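Local atomic coordinates of cytochrome C-type biogenesis protein ccmF (Thermus thermophilus, PDB entry 6ZMQ), a protein that acts as a membrane-bound heme lyase in cytochrome c maturation, binding heme b and probably attaching heme to apocytochrome c. Residues 555-559 against 560-564; 138-141 against 142-145; 449-452 against 453-456. One frame throughout, in Å; residues are numbered along the deposited sequence.

Contact 1. Residues 555-559 against 560-564; sequences LDEGR and RFAVE
Arg-560 reaches across the hairpin to Glu-557 and makes a salt bridge, NH1 to OE2 at 2.8 Å. Its chain bends at the second torsion (chi2 79°) and then runs extended, away from the turn and alongside the strand that follows. OE2 comes in at the guanidinium edge, near its plane, but the carboxylate stands almost upright to it, the planes 80° apart, so a single oxygen makes the bridge. The same OE2 lies 3.9 Å from Ala-562 CB. Leu-555 and Ala-562 supply the backbone evidence for the hairpin: they form an antiparallel hydrogen-bonded pair, Leu-555 N to Ala-562 O and Ala-562 N to Leu-555 O both measuring 2.8 Å, with the CB atoms of the two residues 4.4 Å apart on one face. Asp-556 and Phe-561 lie alongside each other, and the carboxylate OD2 of Asp-556 is 3.2 Å from CE2 of the ring, the planes inclined by 32°. The side chain of Arg-559, in the turn, forms a salt bridge with Asp-97. The hairpin is one end of a four-stranded antiparallel sheet: 554-556 is one of its two edge strands within the chain, and 561-566 pairs onward with 578-581, where Ala-562 meets His-580.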
ATOM      1  N   LEU A 555      -7.239 -12.551 -32.341  1.00 62.22           N
ATOM      2  CA  LEU A 555      -7.758 -13.550 -31.409  1.00 78.87           C
ATOM      3  C   LEU A 555      -8.989 -12.974 -30.726  1.00 82.94           C
ATOM      4  O   LEU A 555      -8.936 -11.858 -30.200  1.00 88.46           O
ATOM      5  CB  LEU A 555      -6.712 -13.930 -30.352  1.00 86.74           C
ATOM      6  CG  LEU A 555      -5.459 -14.747 -30.678  1.00 81.35           C
ATOM      7  CD1 LEU A 555      -4.888 -15.347 -29.401  1.00 81.95           C
ATOM      8  CD2 LEU A 555      -5.765 -15.843 -31.676  1.00 82.94           C
ATOM      9  N   ASP A 556     -10.086 -13.726 -30.718  1.00 88.03           N
ATOM     10  CA  ASP A 556     -11.257 -13.356 -29.934  1.00 89.39           C
ATOM     11  C   ASP A 556     -11.314 -14.251 -28.708  1.00 86.87           C
ATOM     12  O   ASP A 556     -11.563 -15.456 -28.820  1.00 88.12           O
ATOM     13  CB  ASP A 556     -12.566 -13.484 -30.728  1.00101.08           C
ATOM     14  CG  ASP A 556     -13.697 -12.635 -30.143  1.00106.88           C
ATOM     15  OD1 ASP A 556     -13.520 -12.061 -29.045  1.00 97.03           O
ATOM     16  OD2 ASP A 556     -14.778 -12.562 -30.768  1.00114.63           O
ATOM     17  N   GLU A 557     -11.083 -13.652 -27.543  1.00 90.11           N
ATOM     18  CA  GLU A 557     -11.452 -14.270 -26.284  1.00 93.62           C
ATOM     19  C   GLU A 557     -12.709 -13.674 -25.680  1.00106.52           C
ATOM     20  O   GLU A 557     -13.250 -14.258 -24.735  1.00113.56           O
ATOM     21  CB  GLU A 557     -10.309 -14.184 -25.260  1.00 88.02           C
ATOM     22  CG  GLU A 557      -9.097 -15.040 -25.603  1.00 82.35           C
ATOM     23  CD  GLU A 557      -7.999 -14.259 -26.290  1.00 74.56           C
ATOM     24  OE1 GLU A 557      -7.152 -14.891 -26.954  1.00 71.54           O
ATOM     25  OE2 GLU A 557      -7.977 -13.017 -26.159  1.00 75.43           O
ATOM     26  N   GLY A 558     -13.117 -12.485 -26.057  1.00 95.98           N
ATOM     27  CA  GLY A 558     -14.249 -12.003 -25.251  1.00 88.81           C
ATOM     28  C   GLY A 558     -14.174 -10.555 -25.118  1.00 79.70           C
ATOM     29  O   GLY A 558     -13.017 -10.129 -24.916  1.00 77.13           O
ATOM     30  N   ARG A 559     -15.317  -9.915 -24.883  1.00105.39           N
ATOM     31  CA  ARG A 559     -15.539  -8.471 -24.598  1.00106.11           C
ATOM     32  C   ARG A 559     -14.485  -7.589 -25.249  1.00105.14           C
ATOM     33  O   ARG A 559     -14.796  -6.404 -25.436  1.00117.33           O
ATOM     34  CB  ARG A 559     -15.650  -8.222 -23.092  1.00107.85           C
ATOM     35  CG  ARG A 559     -16.720  -9.053 -22.396  1.00108.97           C
ATOM     36  CD  ARG A 559     -17.327  -8.372 -21.181  1.00110.02           C
ATOM     37  NE  ARG A 559     -18.767  -8.323 -21.374  1.00113.58           N
ATOM     38  CZ  ARG A 559     -19.664  -8.971 -20.643  1.00112.06           C
ATOM     39  NH1 ARG A 559     -20.950  -8.870 -20.934  1.00117.69           N
ATOM     40  NH2 ARG A 559     -19.278  -9.712 -19.623  1.00103.96           N
ATOM     41  N   ARG A 560     -13.264  -8.112 -25.390  1.00 96.66           N
ATOM     42  CA  ARG A 560     -12.147  -7.548 -26.119  1.00 91.15           C
ATOM     43  C   ARG A 560     -11.655  -8.571 -27.129  1.00 85.90           C
ATOM     44  O   ARG A 560     -11.730  -9.801 -26.929  1.00 88.61           O
ATOM     45  CB  ARG A 560     -11.000  -7.034 -25.221  1.00104.31           C
ATOM     46  CG  ARG A 560     -10.477  -7.852 -24.036  1.00102.59           C
ATOM     47  CD  ARG A 560      -9.522  -8.989 -24.396  1.00 86.19           C
ATOM     48  NE  ARG A 560      -8.787  -9.407 -23.205  1.00 73.52           N
ATOM     49  CZ  ARG A 560      -7.866 -10.366 -23.168  1.00 71.66           C
ATOM     50  NH1 ARG A 560      -7.538 -11.040 -24.265  1.00 76.38           N
ATOM     51  NH2 ARG A 560      -7.254 -10.640 -22.025  1.00 69.29           N
ATOM     52  N   PHE A 561     -11.332  -7.994 -28.276  1.00 83.80           N
ATOM     53  CA  PHE A 561     -10.684  -8.605 -29.414  1.00 86.66           C
ATOM     54  C   PHE A 561      -9.208  -8.281 -29.262  1.00 81.02           C
ATOM     55  O   PHE A 561      -8.856  -7.163 -28.867  1.00 88.29           O
ATOM     56  CB  PHE A 561     -11.244  -8.012 -30.712  1.00109.30           C
ATOM     57  CG  PHE A 561     -12.734  -8.233 -30.904  1.00108.88           C
ATOM     58  CD1 PHE A 561     -13.676  -7.347 -30.371  1.00 99.08           C
ATOM     59  CD2 PHE A 561     -13.193  -9.338 -31.598  1.00104.25           C
ATOM     60  CE1 PHE A 561     -15.040  -7.563 -30.536  1.00 90.22           C
ATOM     61  CE2 PHE A 561     -14.554  -9.549 -31.784  1.00 96.21           C
ATOM     62  CZ  PHE A 561     -15.477  -8.668 -31.247  1.00 90.61           C
ATOM     63  N   ALA A 562      -8.354  -9.255 -29.515  1.00 64.25           N
ATOM     64  CA  ALA A 562      -6.935  -9.068 -29.280  1.00 57.77           C
ATOM     65  C   ALA A 562      -6.161  -9.182 -30.584  1.00 63.82           C
ATOM     66  O   ALA A 562      -6.542  -9.923 -31.494  1.00 85.18           O
ATOM     67  CB  ALA A 562      -6.425 -10.090 -28.267  1.00 51.50           C
ATOM     68  N   VAL A 563      -5.066  -8.430 -30.673  1.00 49.97           N
ATOM     69  CA  VAL A 563      -4.194  -8.507 -31.837  1.00 47.66           C
ATOM     70  C   VAL A 563      -2.741  -8.631 -31.404  1.00 57.98           C
ATOM     71  O   VAL A 563      -2.363  -8.309 -30.269  1.00 69.76           O
ATOM     72  CB  VAL A 563      -4.386  -7.330 -32.822  1.00 43.33           C
ATOM     73  CG1 VAL A 563      -5.636  -7.541 -33.681  1.00 45.78           C
ATOM     74  CG2 VAL A 563      -4.500  -6.035 -32.063  1.00 42.75           C
ATOM     75  N   GLU A 564      -1.926  -9.098 -32.350  1.00 55.83           N
ATOM     76  CA  GLU A 564      -0.679  -9.799 -32.093  1.00 61.45           C
ATOM     77  C   GLU A 564       0.467  -9.160 -32.858  1.00 74.88           C
ATOM     78  O   GLU A 564       0.249  -8.501 -33.872  1.00 91.41           O
ATOM     79  CB  GLU A 564      -0.816 -11.284 -32.519  1.00 50.43           C
ATOM     80  CG  GLU A 564      -1.629 -12.140 -31.572  1.00 36.70           C
ATOM     81  CD  GLU A 564      -0.955 -12.363 -30.250  1.00 35.50           C
ATOM     82  OE1 GLU A 564       0.286 -12.233 -30.170  1.00 35.35           O
ATOM     83  OE2 GLU A 564      -1.678 -12.615 -29.268  1.00 40.43           O
TER

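Contact 2. Residues 138-141 against 142-145; sequences ASLV and LAVL. With PTY (phosphatidylethanolamine), chain E.
Val-144 has CG1 between its backbone N and carbonyl carbon (chi1 51°), a rotation that lays this methyl back over the preceding turn, 3.2 Å from Leu-140 O and 3.4 Å from Val-141 O. Leu-142 and Leu-145 are rotated otherwise, each with CG beside its own N; CG of Leu-142 thereby lies 3.3 Å from Ala-138 O, and CG of Leu-145 takes the equivalent place next to Val-141 O. Branched side chains thus line the carbonyls one turn back. Those carbonyls are already engaged: the amides of Leu-142, Ala-143, Val-144 and Leu-145 bond to the oxygens of Ala-138, Ser-139, Leu-140 and Val-141, the regular i to i+4 pattern, with Leu-145 N to Val-141 O at 3.0 Å and an N-H...O angle of 159°. The one apolar meeting of side chains across the segments is Leu-140 CD2 with Ala-143 CB, at 3.8 Å. Phosphatidylethanolamine joins on this flank, its acyl carbon C29 reaching the same CD2 of Leu-140 at 3.8 Å while C25 passes Val-144 CA at 3.9 Å. Helix 20-47 also packs here, through Tyr-46 on Leu-140 and Leu-43 on Ala-143; Val-141 and Val-144 lean on helix 185-213. The arrangement is that of a regular alpha-helix, 135-157, predicted to span the membrane from about Leu-140 onward, whose apolar flank forms part of a lipid-chain pocket.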
ATOM      1  N   ALA A 138     -10.980   2.692  26.926  1.00 50.86           N
ATOM      2  CA  ALA A 138     -11.858   1.796  26.175  1.00 34.16           C
ATOM      3  C   ALA A 138     -13.056   2.555  25.612  1.00 31.69           C
ATOM      4  O   ALA A 138     -13.402   2.407  24.427  1.00 58.26           O
ATOM      5  CB  ALA A 138     -12.307   0.640  27.070  1.00 43.00           C
ATOM      6  N   SER A 139     -13.659   3.417  26.438  1.00 33.63           N
ATOM      7  CA  SER A 139     -14.727   4.301  25.982  1.00 40.49           C
ATOM      8  C   SER A 139     -14.229   5.271  24.918  1.00 40.05           C
ATOM      9  O   SER A 139     -14.938   5.548  23.940  1.00 58.34           O
ATOM     10  CB  SER A 139     -15.300   5.079  27.163  1.00 49.08           C
ATOM     11  OG  SER A 139     -14.505   6.218  27.451  1.00 56.68           O
ATOM     12  N   LEU A 140     -12.988   5.755  25.056  1.00 33.42           N
ATOM     13  CA  LEU A 140     -12.538   6.698  24.036  1.00 33.69           C
ATOM     14  C   LEU A 140     -12.093   6.043  22.724  1.00 42.72           C
ATOM     15  O   LEU A 140     -12.287   6.666  21.664  1.00 58.36           O
ATOM     16  CB  LEU A 140     -11.445   7.612  24.579  1.00 37.00           C
ATOM     17  CG  LEU A 140     -11.978   9.020  24.909  1.00 39.21           C
ATOM     18  CD1 LEU A 140     -10.866   9.997  25.018  1.00 32.07           C
ATOM     19  CD2 LEU A 140     -13.015   9.557  23.900  1.00 38.28           C
ATOM     20  N   VAL A 141     -11.526   4.816  22.742  1.00 31.24           N
ATOM     21  CA  VAL A 141     -11.230   4.144  21.468  1.00 33.02           C
ATOM     22  C   VAL A 141     -12.526   3.801  20.745  1.00 50.11           C
ATOM     23  O   VAL A 141     -12.607   3.941  19.515  1.00 74.25           O
ATOM     24  CB  VAL A 141     -10.325   2.889  21.612  1.00 31.46           C
ATOM     25  CG1 VAL A 141      -8.931   3.240  22.030  1.00 47.92           C
ATOM     26  CG2 VAL A 141     -10.904   1.751  22.461  1.00 31.28           C
ATOM     27  N   LEU A 142     -13.586   3.446  21.502  1.00 46.47           N
ATOM     28  CA  LEU A 142     -14.874   3.211  20.861  1.00 28.55           C
ATOM     29  C   LEU A 142     -15.469   4.495  20.304  1.00 26.62           C
ATOM     30  O   LEU A 142     -16.041   4.465  19.211  1.00 37.78           O
ATOM     31  CB  LEU A 142     -15.838   2.511  21.822  1.00 26.35           C
ATOM     32  CG  LEU A 142     -15.477   1.072  22.223  1.00 27.27           C
ATOM     33  CD1 LEU A 142     -16.669   0.353  22.782  1.00 35.59           C
ATOM     34  CD2 LEU A 142     -14.940   0.294  21.025  1.00 22.64           C
ATOM     35  N   ALA A 143     -15.274   5.631  21.002  1.00 30.59           N
ATOM     36  CA  ALA A 143     -15.780   6.920  20.520  1.00 25.08           C
ATOM     37  C   ALA A 143     -15.180   7.316  19.168  1.00 37.11           C
ATOM     38  O   ALA A 143     -15.916   7.633  18.223  1.00 47.52           O
ATOM     39  CB  ALA A 143     -15.510   8.004  21.554  1.00 30.52           C
ATOM     40  N   VAL A 144     -13.851   7.213  19.029  1.00 29.97           N
ATOM     41  CA  VAL A 144     -13.239   7.637  17.763  1.00 46.67           C
ATOM     42  C   VAL A 144     -13.477   6.599  16.647  1.00 72.82           C
ATOM     43  O   VAL A 144     -13.708   6.971  15.482  1.00100.21           O
ATOM     44  CB  VAL A 144     -11.746   7.972  17.975  1.00 30.05           C
ATOM     45  CG1 VAL A 144     -11.070   6.869  18.669  1.00 28.39           C
ATOM     46  CG2 VAL A 144     -11.012   8.328  16.668  1.00 20.18           C
ATOM     47  N   LEU A 145     -13.493   5.292  16.977  1.00 59.38           N
ATOM     48  CA  LEU A 145     -13.732   4.283  15.939  1.00 29.97           C
ATOM     49  C   LEU A 145     -15.187   4.285  15.456  1.00 28.57           C
ATOM     50  O   LEU A 145     -15.445   4.168  14.244  1.00 29.56           O
ATOM     51  CB  LEU A 145     -13.305   2.899  16.438  1.00 22.39           C
ATOM     52  CG  LEU A 145     -11.814   2.589  16.629  1.00 31.71           C
ATOM     53  CD1 LEU A 145     -11.634   1.117  16.937  1.00 21.70           C
ATOM     54  CD2 LEU A 145     -11.052   2.959  15.366  1.00 56.67           C
TER
HETATM   55  C1  PTY E 704     -22.268  19.767   0.445  1.00112.70           C
HETATM   56  C2  PTY E 704     -22.602  24.098  -5.244  1.00 95.83           C
HETATM   57  C3  PTY E 704     -21.403  23.338  -4.677  1.00 97.08           C
HETATM   58  O4  PTY E 704     -22.661  18.461   0.134  1.00108.88           O
HETATM   59  C5  PTY E 704     -20.256  20.136  -1.045  1.00104.98           C
HETATM   60  C6  PTY E 704     -20.747  19.955   0.404  1.00106.78           C
HETATM   61  O7  PTY E 704     -20.069  18.902   1.068  1.00103.46           O
HETATM   62  C8  PTY E 704     -19.677  19.158   2.406  1.00 92.46           C
HETATM   63  O10 PTY E 704     -20.004  20.171   2.926  1.00100.69           O
HETATM   64  C11 PTY E 704     -18.827  18.157   3.213  1.00 77.64           C
HETATM   65  C12 PTY E 704     -18.680  18.554   4.699  1.00 63.40           C
HETATM   66  C13 PTY E 704     -17.424  17.953   5.367  1.00 48.74           C
HETATM   67  C14 PTY E 704     -17.676  17.390   6.776  1.00 42.70           C
HETATM   68  C15 PTY E 704     -16.763  16.193   7.092  1.00 41.10           C
HETATM   69  C16 PTY E 704     -16.425  16.061   8.588  1.00 39.15           C
HETATM   70  C17 PTY E 704     -16.885  14.698   9.132  1.00 35.49           C
HETATM   71  C18 PTY E 704     -16.035  14.192  10.306  1.00 35.78           C
HETATM   72  C19 PTY E 704     -16.678  12.950  10.937  1.00 43.34           C
HETATM   73  C20 PTY E 704     -16.051  12.642  12.304  1.00 50.54           C
HETATM   74  C21 PTY E 704     -17.009  11.822  13.176  1.00 54.65           C
HETATM   75  C22 PTY E 704     -16.967  12.298  14.635  1.00 65.92           C
HETATM   76  C23 PTY E 704     -15.787  11.667  15.382  1.00 76.57           C
HETATM   77  C24 PTY E 704     -15.837  12.032  16.871  1.00 68.70           C
HETATM   78  C25 PTY E 704     -14.806  11.245  17.686  1.00 55.34           C
HETATM   79  C26 PTY E 704     -13.813  12.206  18.344  1.00 42.70           C
HETATM   80  C27 PTY E 704     -13.417  11.707  19.733  1.00 36.68           C
HETATM   81  C28 PTY E 704     -12.103  12.376  20.127  1.00 31.52           C
HETATM   82  C29 PTY E 704     -11.939  12.408  21.642  1.00 29.06           C
HETATM   83  C30 PTY E 704     -23.893  18.126   0.710  1.00 97.46           C
HETATM   84  C31 PTY E 704     -23.948  17.688   2.174  1.00 84.74           C
HETATM   85  O30 PTY E 704     -24.893  18.197   0.073  1.00 95.70           O
HETATM   86  C32 PTY E 704     -22.927  16.573   2.407  1.00 71.14           C
HETATM   87  C33 PTY E 704     -22.752  16.275   3.898  1.00 59.33           C
HETATM   88  C34 PTY E 704     -21.915  15.004   4.070  1.00 53.13           C
HETATM   89  C35 PTY E 704     -21.667  14.734   5.556  1.00 52.38           C
HETATM   90  C36 PTY E 704     -21.469  13.239   5.814  1.00 58.17           C
HETATM   91  C37 PTY E 704     -21.916  12.903   7.237  1.00 73.52           C
HETATM   92  C38 PTY E 704     -20.734  12.345   8.031  1.00 68.82           C
HETATM   93  C39 PTY E 704     -21.090  12.191   9.511  1.00 74.54           C
HETATM   94  C40 PTY E 704     -20.409  13.298  10.317  1.00 83.29           C
HETATM   95  C41 PTY E 704     -20.459  12.999  11.817  1.00 79.67           C
HETATM   96  C42 PTY E 704     -21.703  13.638  12.433  1.00 63.56           C
HETATM   97  C43 PTY E 704     -21.482  13.839  13.930  1.00 51.60           C
HETATM   98  C44 PTY E 704     -22.267  12.771  14.684  1.00 44.85           C
HETATM   99  P1  PTY E 704     -21.537  22.060  -2.394  0.38109.61           P
HETATM  100  O11 PTY E 704     -21.841  22.185  -4.012  1.00102.80           O
HETATM  101  O12 PTY E 704     -20.352  22.928  -2.043  1.00113.21           O
HETATM  102  O13 PTY E 704     -22.744  22.586  -1.658  1.00116.29           O
HETATM  103  O14 PTY E 704     -21.284  20.487  -1.942  1.00106.10           O
HETATM  104  N1  PTY E 704     -22.616  25.445  -4.702  1.00 96.14           N

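Contact 3. Residues 449-452 against 453-456; sequences GTLF and GLLR. With LMT (dodecyl-beta-D-maltoside), chain C.
Thr-450 and Leu-454 carry the apolar part of this helical turn. Their side chains run alongside each other in the same direction, and methyl CG2 of Thr-450 meets CD1 of Leu-454 at 3.8 Å. That methyl is anti to the threonine's backbone N, whereas OG1 turns the other way and hydrogen-bonds to Leu-446 O, so the residue divides its apolar and polar branches between two jobs. Leu-451 approaches the same CD1 with its CD2, at 4.1 Å and at a slant, leaving this one leucine methyl within reach of two side chains.

The backbone bonds follow the helix to its end. Gly-453 N is bonded to Gly-449 O at 2.7 Å, and a weak second bond links it to Thr-450 O, which also receives a weak bond from Leu-454 N. Leu-455 N to Leu-451 O is straighter, 2.9 Å with an N-H...O angle of 157°. Leu-455 is nevertheless the first residue to leave helical backbone angles, and Arg-456 N turns back to Gly-453 O at 3.3 Å, an i to i+3 bond in keeping with a helix finishing here.

Detergent contacts come last: the dodecyl chain of the maltoside lies against the helix end, with C2 at 3.4 Å from Leu-454 O and C4 at 3.8 Å from Leu-455 CD2, while the sugar is hydrogen-bonded to Gly-457 O. Helix 460-484 follows after a short connection and packs back on helix 439-454, Leu-460 touching both Thr-450 and Leu-454, with Phe-464 on the former and Ser-463 on the latter.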
ATOM      1  N   GLY A 449      32.495  -2.538  -2.821  1.00 42.22           N
ATOM      2  CA  GLY A 449      31.442  -2.552  -3.817  1.00 46.99           C
ATOM      3  C   GLY A 449      31.599  -1.426  -4.806  1.00 54.28           C
ATOM      4  O   GLY A 449      31.529  -1.662  -6.020  1.00 74.20           O
ATOM      5  N   THR A 450      32.054  -0.258  -4.302  1.00 43.76           N
ATOM      6  CA  THR A 450      32.176   0.917  -5.157  1.00 41.42           C
ATOM      7  C   THR A 450      33.288   0.715  -6.174  1.00 61.90           C
ATOM      8  O   THR A 450      33.037   0.816  -7.385  1.00 82.23           O
ATOM      9  CB  THR A 450      32.411   2.170  -4.311  1.00 39.46           C
ATOM     10  OG1 THR A 450      31.379   2.270  -3.325  1.00 44.50           O
ATOM     11  CG2 THR A 450      32.388   3.421  -5.179  1.00 41.55           C
ATOM     12  N   LEU A 451      34.446   0.215  -5.714  1.00 61.99           N
ATOM     13  CA  LEU A 451      35.547  -0.007  -6.642  1.00 54.30           C
ATOM     14  C   LEU A 451      35.267  -1.216  -7.517  1.00 56.00           C
ATOM     15  O   LEU A 451      35.605  -1.208  -8.709  1.00 56.53           O
ATOM     16  CB  LEU A 451      36.876  -0.137  -5.895  1.00 42.62           C
ATOM     17  CG  LEU A 451      37.275   1.016  -4.962  1.00 46.71           C
ATOM     18  CD1 LEU A 451      38.694   0.828  -4.423  1.00 50.80           C
ATOM     19  CD2 LEU A 451      37.141   2.370  -5.661  1.00 49.26           C
ATOM     20  N   PHE A 452      34.511  -2.192  -6.978  1.00 55.15           N
ATOM     21  CA  PHE A 452      34.155  -3.370  -7.761  1.00 41.28           C
ATOM     22  C   PHE A 452      33.138  -3.005  -8.824  1.00 41.78           C
ATOM     23  O   PHE A 452      33.046  -3.667  -9.865  1.00 44.85           O
ATOM     24  CB  PHE A 452      33.630  -4.473  -6.844  1.00 40.92           C
ATOM     25  CG  PHE A 452      33.334  -5.761  -7.534  1.00 41.17           C
ATOM     26  CD1 PHE A 452      34.232  -6.308  -8.436  1.00 40.61           C
ATOM     27  CD2 PHE A 452      32.160  -6.448  -7.244  1.00 50.59           C
ATOM     28  CE1 PHE A 452      33.952  -7.500  -9.063  1.00 52.72           C
ATOM     29  CE2 PHE A 452      31.877  -7.652  -7.864  1.00 55.43           C
ATOM     30  CZ  PHE A 452      32.774  -8.178  -8.772  1.00 60.34           C
ATOM     31  N   GLY A 453      32.379  -1.935  -8.589  1.00 50.66           N
ATOM     32  CA  GLY A 453      31.557  -1.420  -9.654  1.00 51.40           C
ATOM     33  C   GLY A 453      32.272  -0.412 -10.522  1.00 59.09           C
ATOM     34  O   GLY A 453      31.940  -0.272 -11.703  1.00 74.95           O
ATOM     35  N   LEU A 454      33.269   0.295  -9.969  1.00 57.08           N
ATOM     36  CA  LEU A 454      33.883   1.372 -10.744  1.00 49.62           C
ATOM     37  C   LEU A 454      34.891   0.822 -11.736  1.00 54.20           C
ATOM     38  O   LEU A 454      35.134   1.436 -12.781  1.00 47.01           O
ATOM     39  CB  LEU A 454      34.559   2.396  -9.831  1.00 42.34           C
ATOM     40  CG  LEU A 454      33.719   3.550  -9.274  1.00 38.61           C
ATOM     41  CD1 LEU A 454      34.495   4.299  -8.190  1.00 46.71           C
ATOM     42  CD2 LEU A 454      33.260   4.512 -10.377  1.00 39.79           C
ATOM     43  N   LEU A 455      35.462  -0.340 -11.429  1.00 64.62           N
ATOM     44  CA  LEU A 455      36.344  -1.074 -12.324  1.00 63.77           C
ATOM     45  C   LEU A 455      35.585  -1.891 -13.368  1.00 63.06           C
ATOM     46  O   LEU A 455      36.201  -2.710 -14.058  1.00 72.26           O
ATOM     47  CB  LEU A 455      37.263  -1.980 -11.503  1.00 59.54           C
ATOM     48  CG  LEU A 455      38.366  -1.318 -10.671  1.00 59.37           C
ATOM     49  CD1 LEU A 455      39.481  -2.311 -10.492  1.00 65.70           C
ATOM     50  CD2 LEU A 455      38.909  -0.035 -11.292  1.00 58.16           C
ATOM     51  N   ARG A 456      34.273  -1.712 -13.466  1.00 54.23           N
ATOM     52  CA  ARG A 456      33.502  -2.060 -14.643  1.00 54.18           C
ATOM     53  C   ARG A 456      32.855  -0.787 -15.164  1.00 69.82           C
ATOM     54  O   ARG A 456      33.248   0.322 -14.793  1.00 77.60           O
ATOM     55  CB  ARG A 456      32.469  -3.149 -14.346  1.00 51.51           C
ATOM     56  CG  ARG A 456      33.150  -4.469 -14.154  1.00 61.51           C
ATOM     57  CD  ARG A 456      33.020  -5.262 -15.430  1.00 80.08           C
ATOM     58  NE  ARG A 456      33.326  -6.671 -15.241  1.00 88.61           N
ATOM     59  CZ  ARG A 456      34.220  -7.320 -15.979  1.00 89.49           C
ATOM     60  NH1 ARG A 456      34.874  -6.678 -16.939  1.00 92.24           N
ATOM     61  NH2 ARG A 456      34.463  -8.604 -15.763  1.00 86.17           N
TER
HETATM   62  C1B LMT C 702      32.382   4.893 -18.628  0.88 93.19           C
HETATM   63  C2B LMT C 702      32.413   5.098 -17.083  0.88 94.37           C
HETATM   64  C3B LMT C 702      31.133   5.756 -16.519  0.88 93.10           C
HETATM   65  C4B LMT C 702      30.640   6.876 -17.443  0.88 82.82           C
HETATM   66  C5B LMT C 702      30.212   6.147 -18.722  0.88 80.80           C
HETATM   67  C6B LMT C 702      29.790   7.176 -19.756  0.88 77.81           C
HETATM   68  O1B LMT C 702      32.711   3.549 -18.851  0.88 95.83           O
HETATM   69  O2B LMT C 702      32.568   3.856 -16.531  0.88 96.15           O
HETATM   70  O3B LMT C 702      31.307   6.174 -15.228  0.88 94.87           O
HETATM   71  O4' LMT C 702      29.557   7.525 -16.898  0.88 73.67           O
HETATM   72  O5B LMT C 702      31.147   5.189 -19.271  0.88 87.02           O
HETATM   73  O6B LMT C 702      28.724   7.888 -19.275  0.88 74.98           O
HETATM   74  C1' LMT C 702      35.829   3.282 -17.628  0.88 93.01           C
HETATM   75  C2' LMT C 702      36.248   3.998 -18.933  0.88 93.58           C
HETATM   76  C3' LMT C 702      34.967   4.200 -19.820  0.88 97.21           C
HETATM   77  C4' LMT C 702      33.817   3.127 -19.660  0.88 95.36           C
HETATM   78  C5' LMT C 702      34.381   1.807 -18.989  0.88 91.22           C
HETATM   79  C6' LMT C 702      34.809   0.712 -19.949  0.88 77.59           C
HETATM   80  O1' LMT C 702      36.860   3.164 -16.735  0.88 82.63           O
HETATM   81  O2' LMT C 702      36.819   5.209 -18.639  0.88 92.25           O
HETATM   82  O3' LMT C 702      35.318   4.287 -21.137  0.88 98.22           O
HETATM   83  O5' LMT C 702      35.384   1.955 -17.958  0.88 96.66           O
HETATM   84  O6' LMT C 702      34.361   1.059 -21.200  0.88 71.30           O
HETATM   85  C1  LMT C 702      36.439   3.176 -15.380  0.88 64.72           C
HETATM   86  C2  LMT C 702      37.642   2.798 -14.556  0.88 51.51           C
HETATM   87  C3  LMT C 702      38.241   3.874 -13.701  0.88 47.54           C
HETATM   88  C4  LMT C 702      38.090   3.504 -12.241  0.88 46.37           C
HETATM   89  C5  LMT C 702      39.352   3.814 -11.493  0.88 49.40           C
HETATM   90  C6  LMT C 702      39.220   3.636 -10.013  0.88 52.98           C
HETATM   91  C7  LMT C 702      38.716   4.908  -9.391  0.88 64.44           C
HETATM   92  C8  LMT C 702      39.489   5.182  -8.148  0.88 59.45           C
HETATM   93  C9  LMT C 702      39.230   6.524  -7.549  0.88 51.87           C
HETATM   94  C10 LMT C 702      40.528   7.009  -6.975  0.88 49.34           C
HETATM   95  C11 LMT C 702      41.122   8.091  -7.816  0.88 45.10           C
HETATM   96  C12 LMT C 702      42.459   8.513  -7.301  0.88 44.39           C

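Along the chain the order is contact 2, contact 3, contact 1. None touches another: the centres of contacts 1 and 2 are about 53 Å apart, those of 1 and 3 about 48 Å apart and those of 2 and 3 about 56 Å apart. Contact 2, on helix 135-157, falls in the cytochrome c assembly region; contacts 1 and 3 both belong to the CcmF C-terminal region. Contacts 2 and 3 mark two predicted transmembrane helices on opposite sides of the chain's centre, one beside a lipid and one beside a detergent, whereas contact 1 belongs to a beta sheet. Together they sample the helical membrane part and the beta part of the protein, all away from the heme-binding residues.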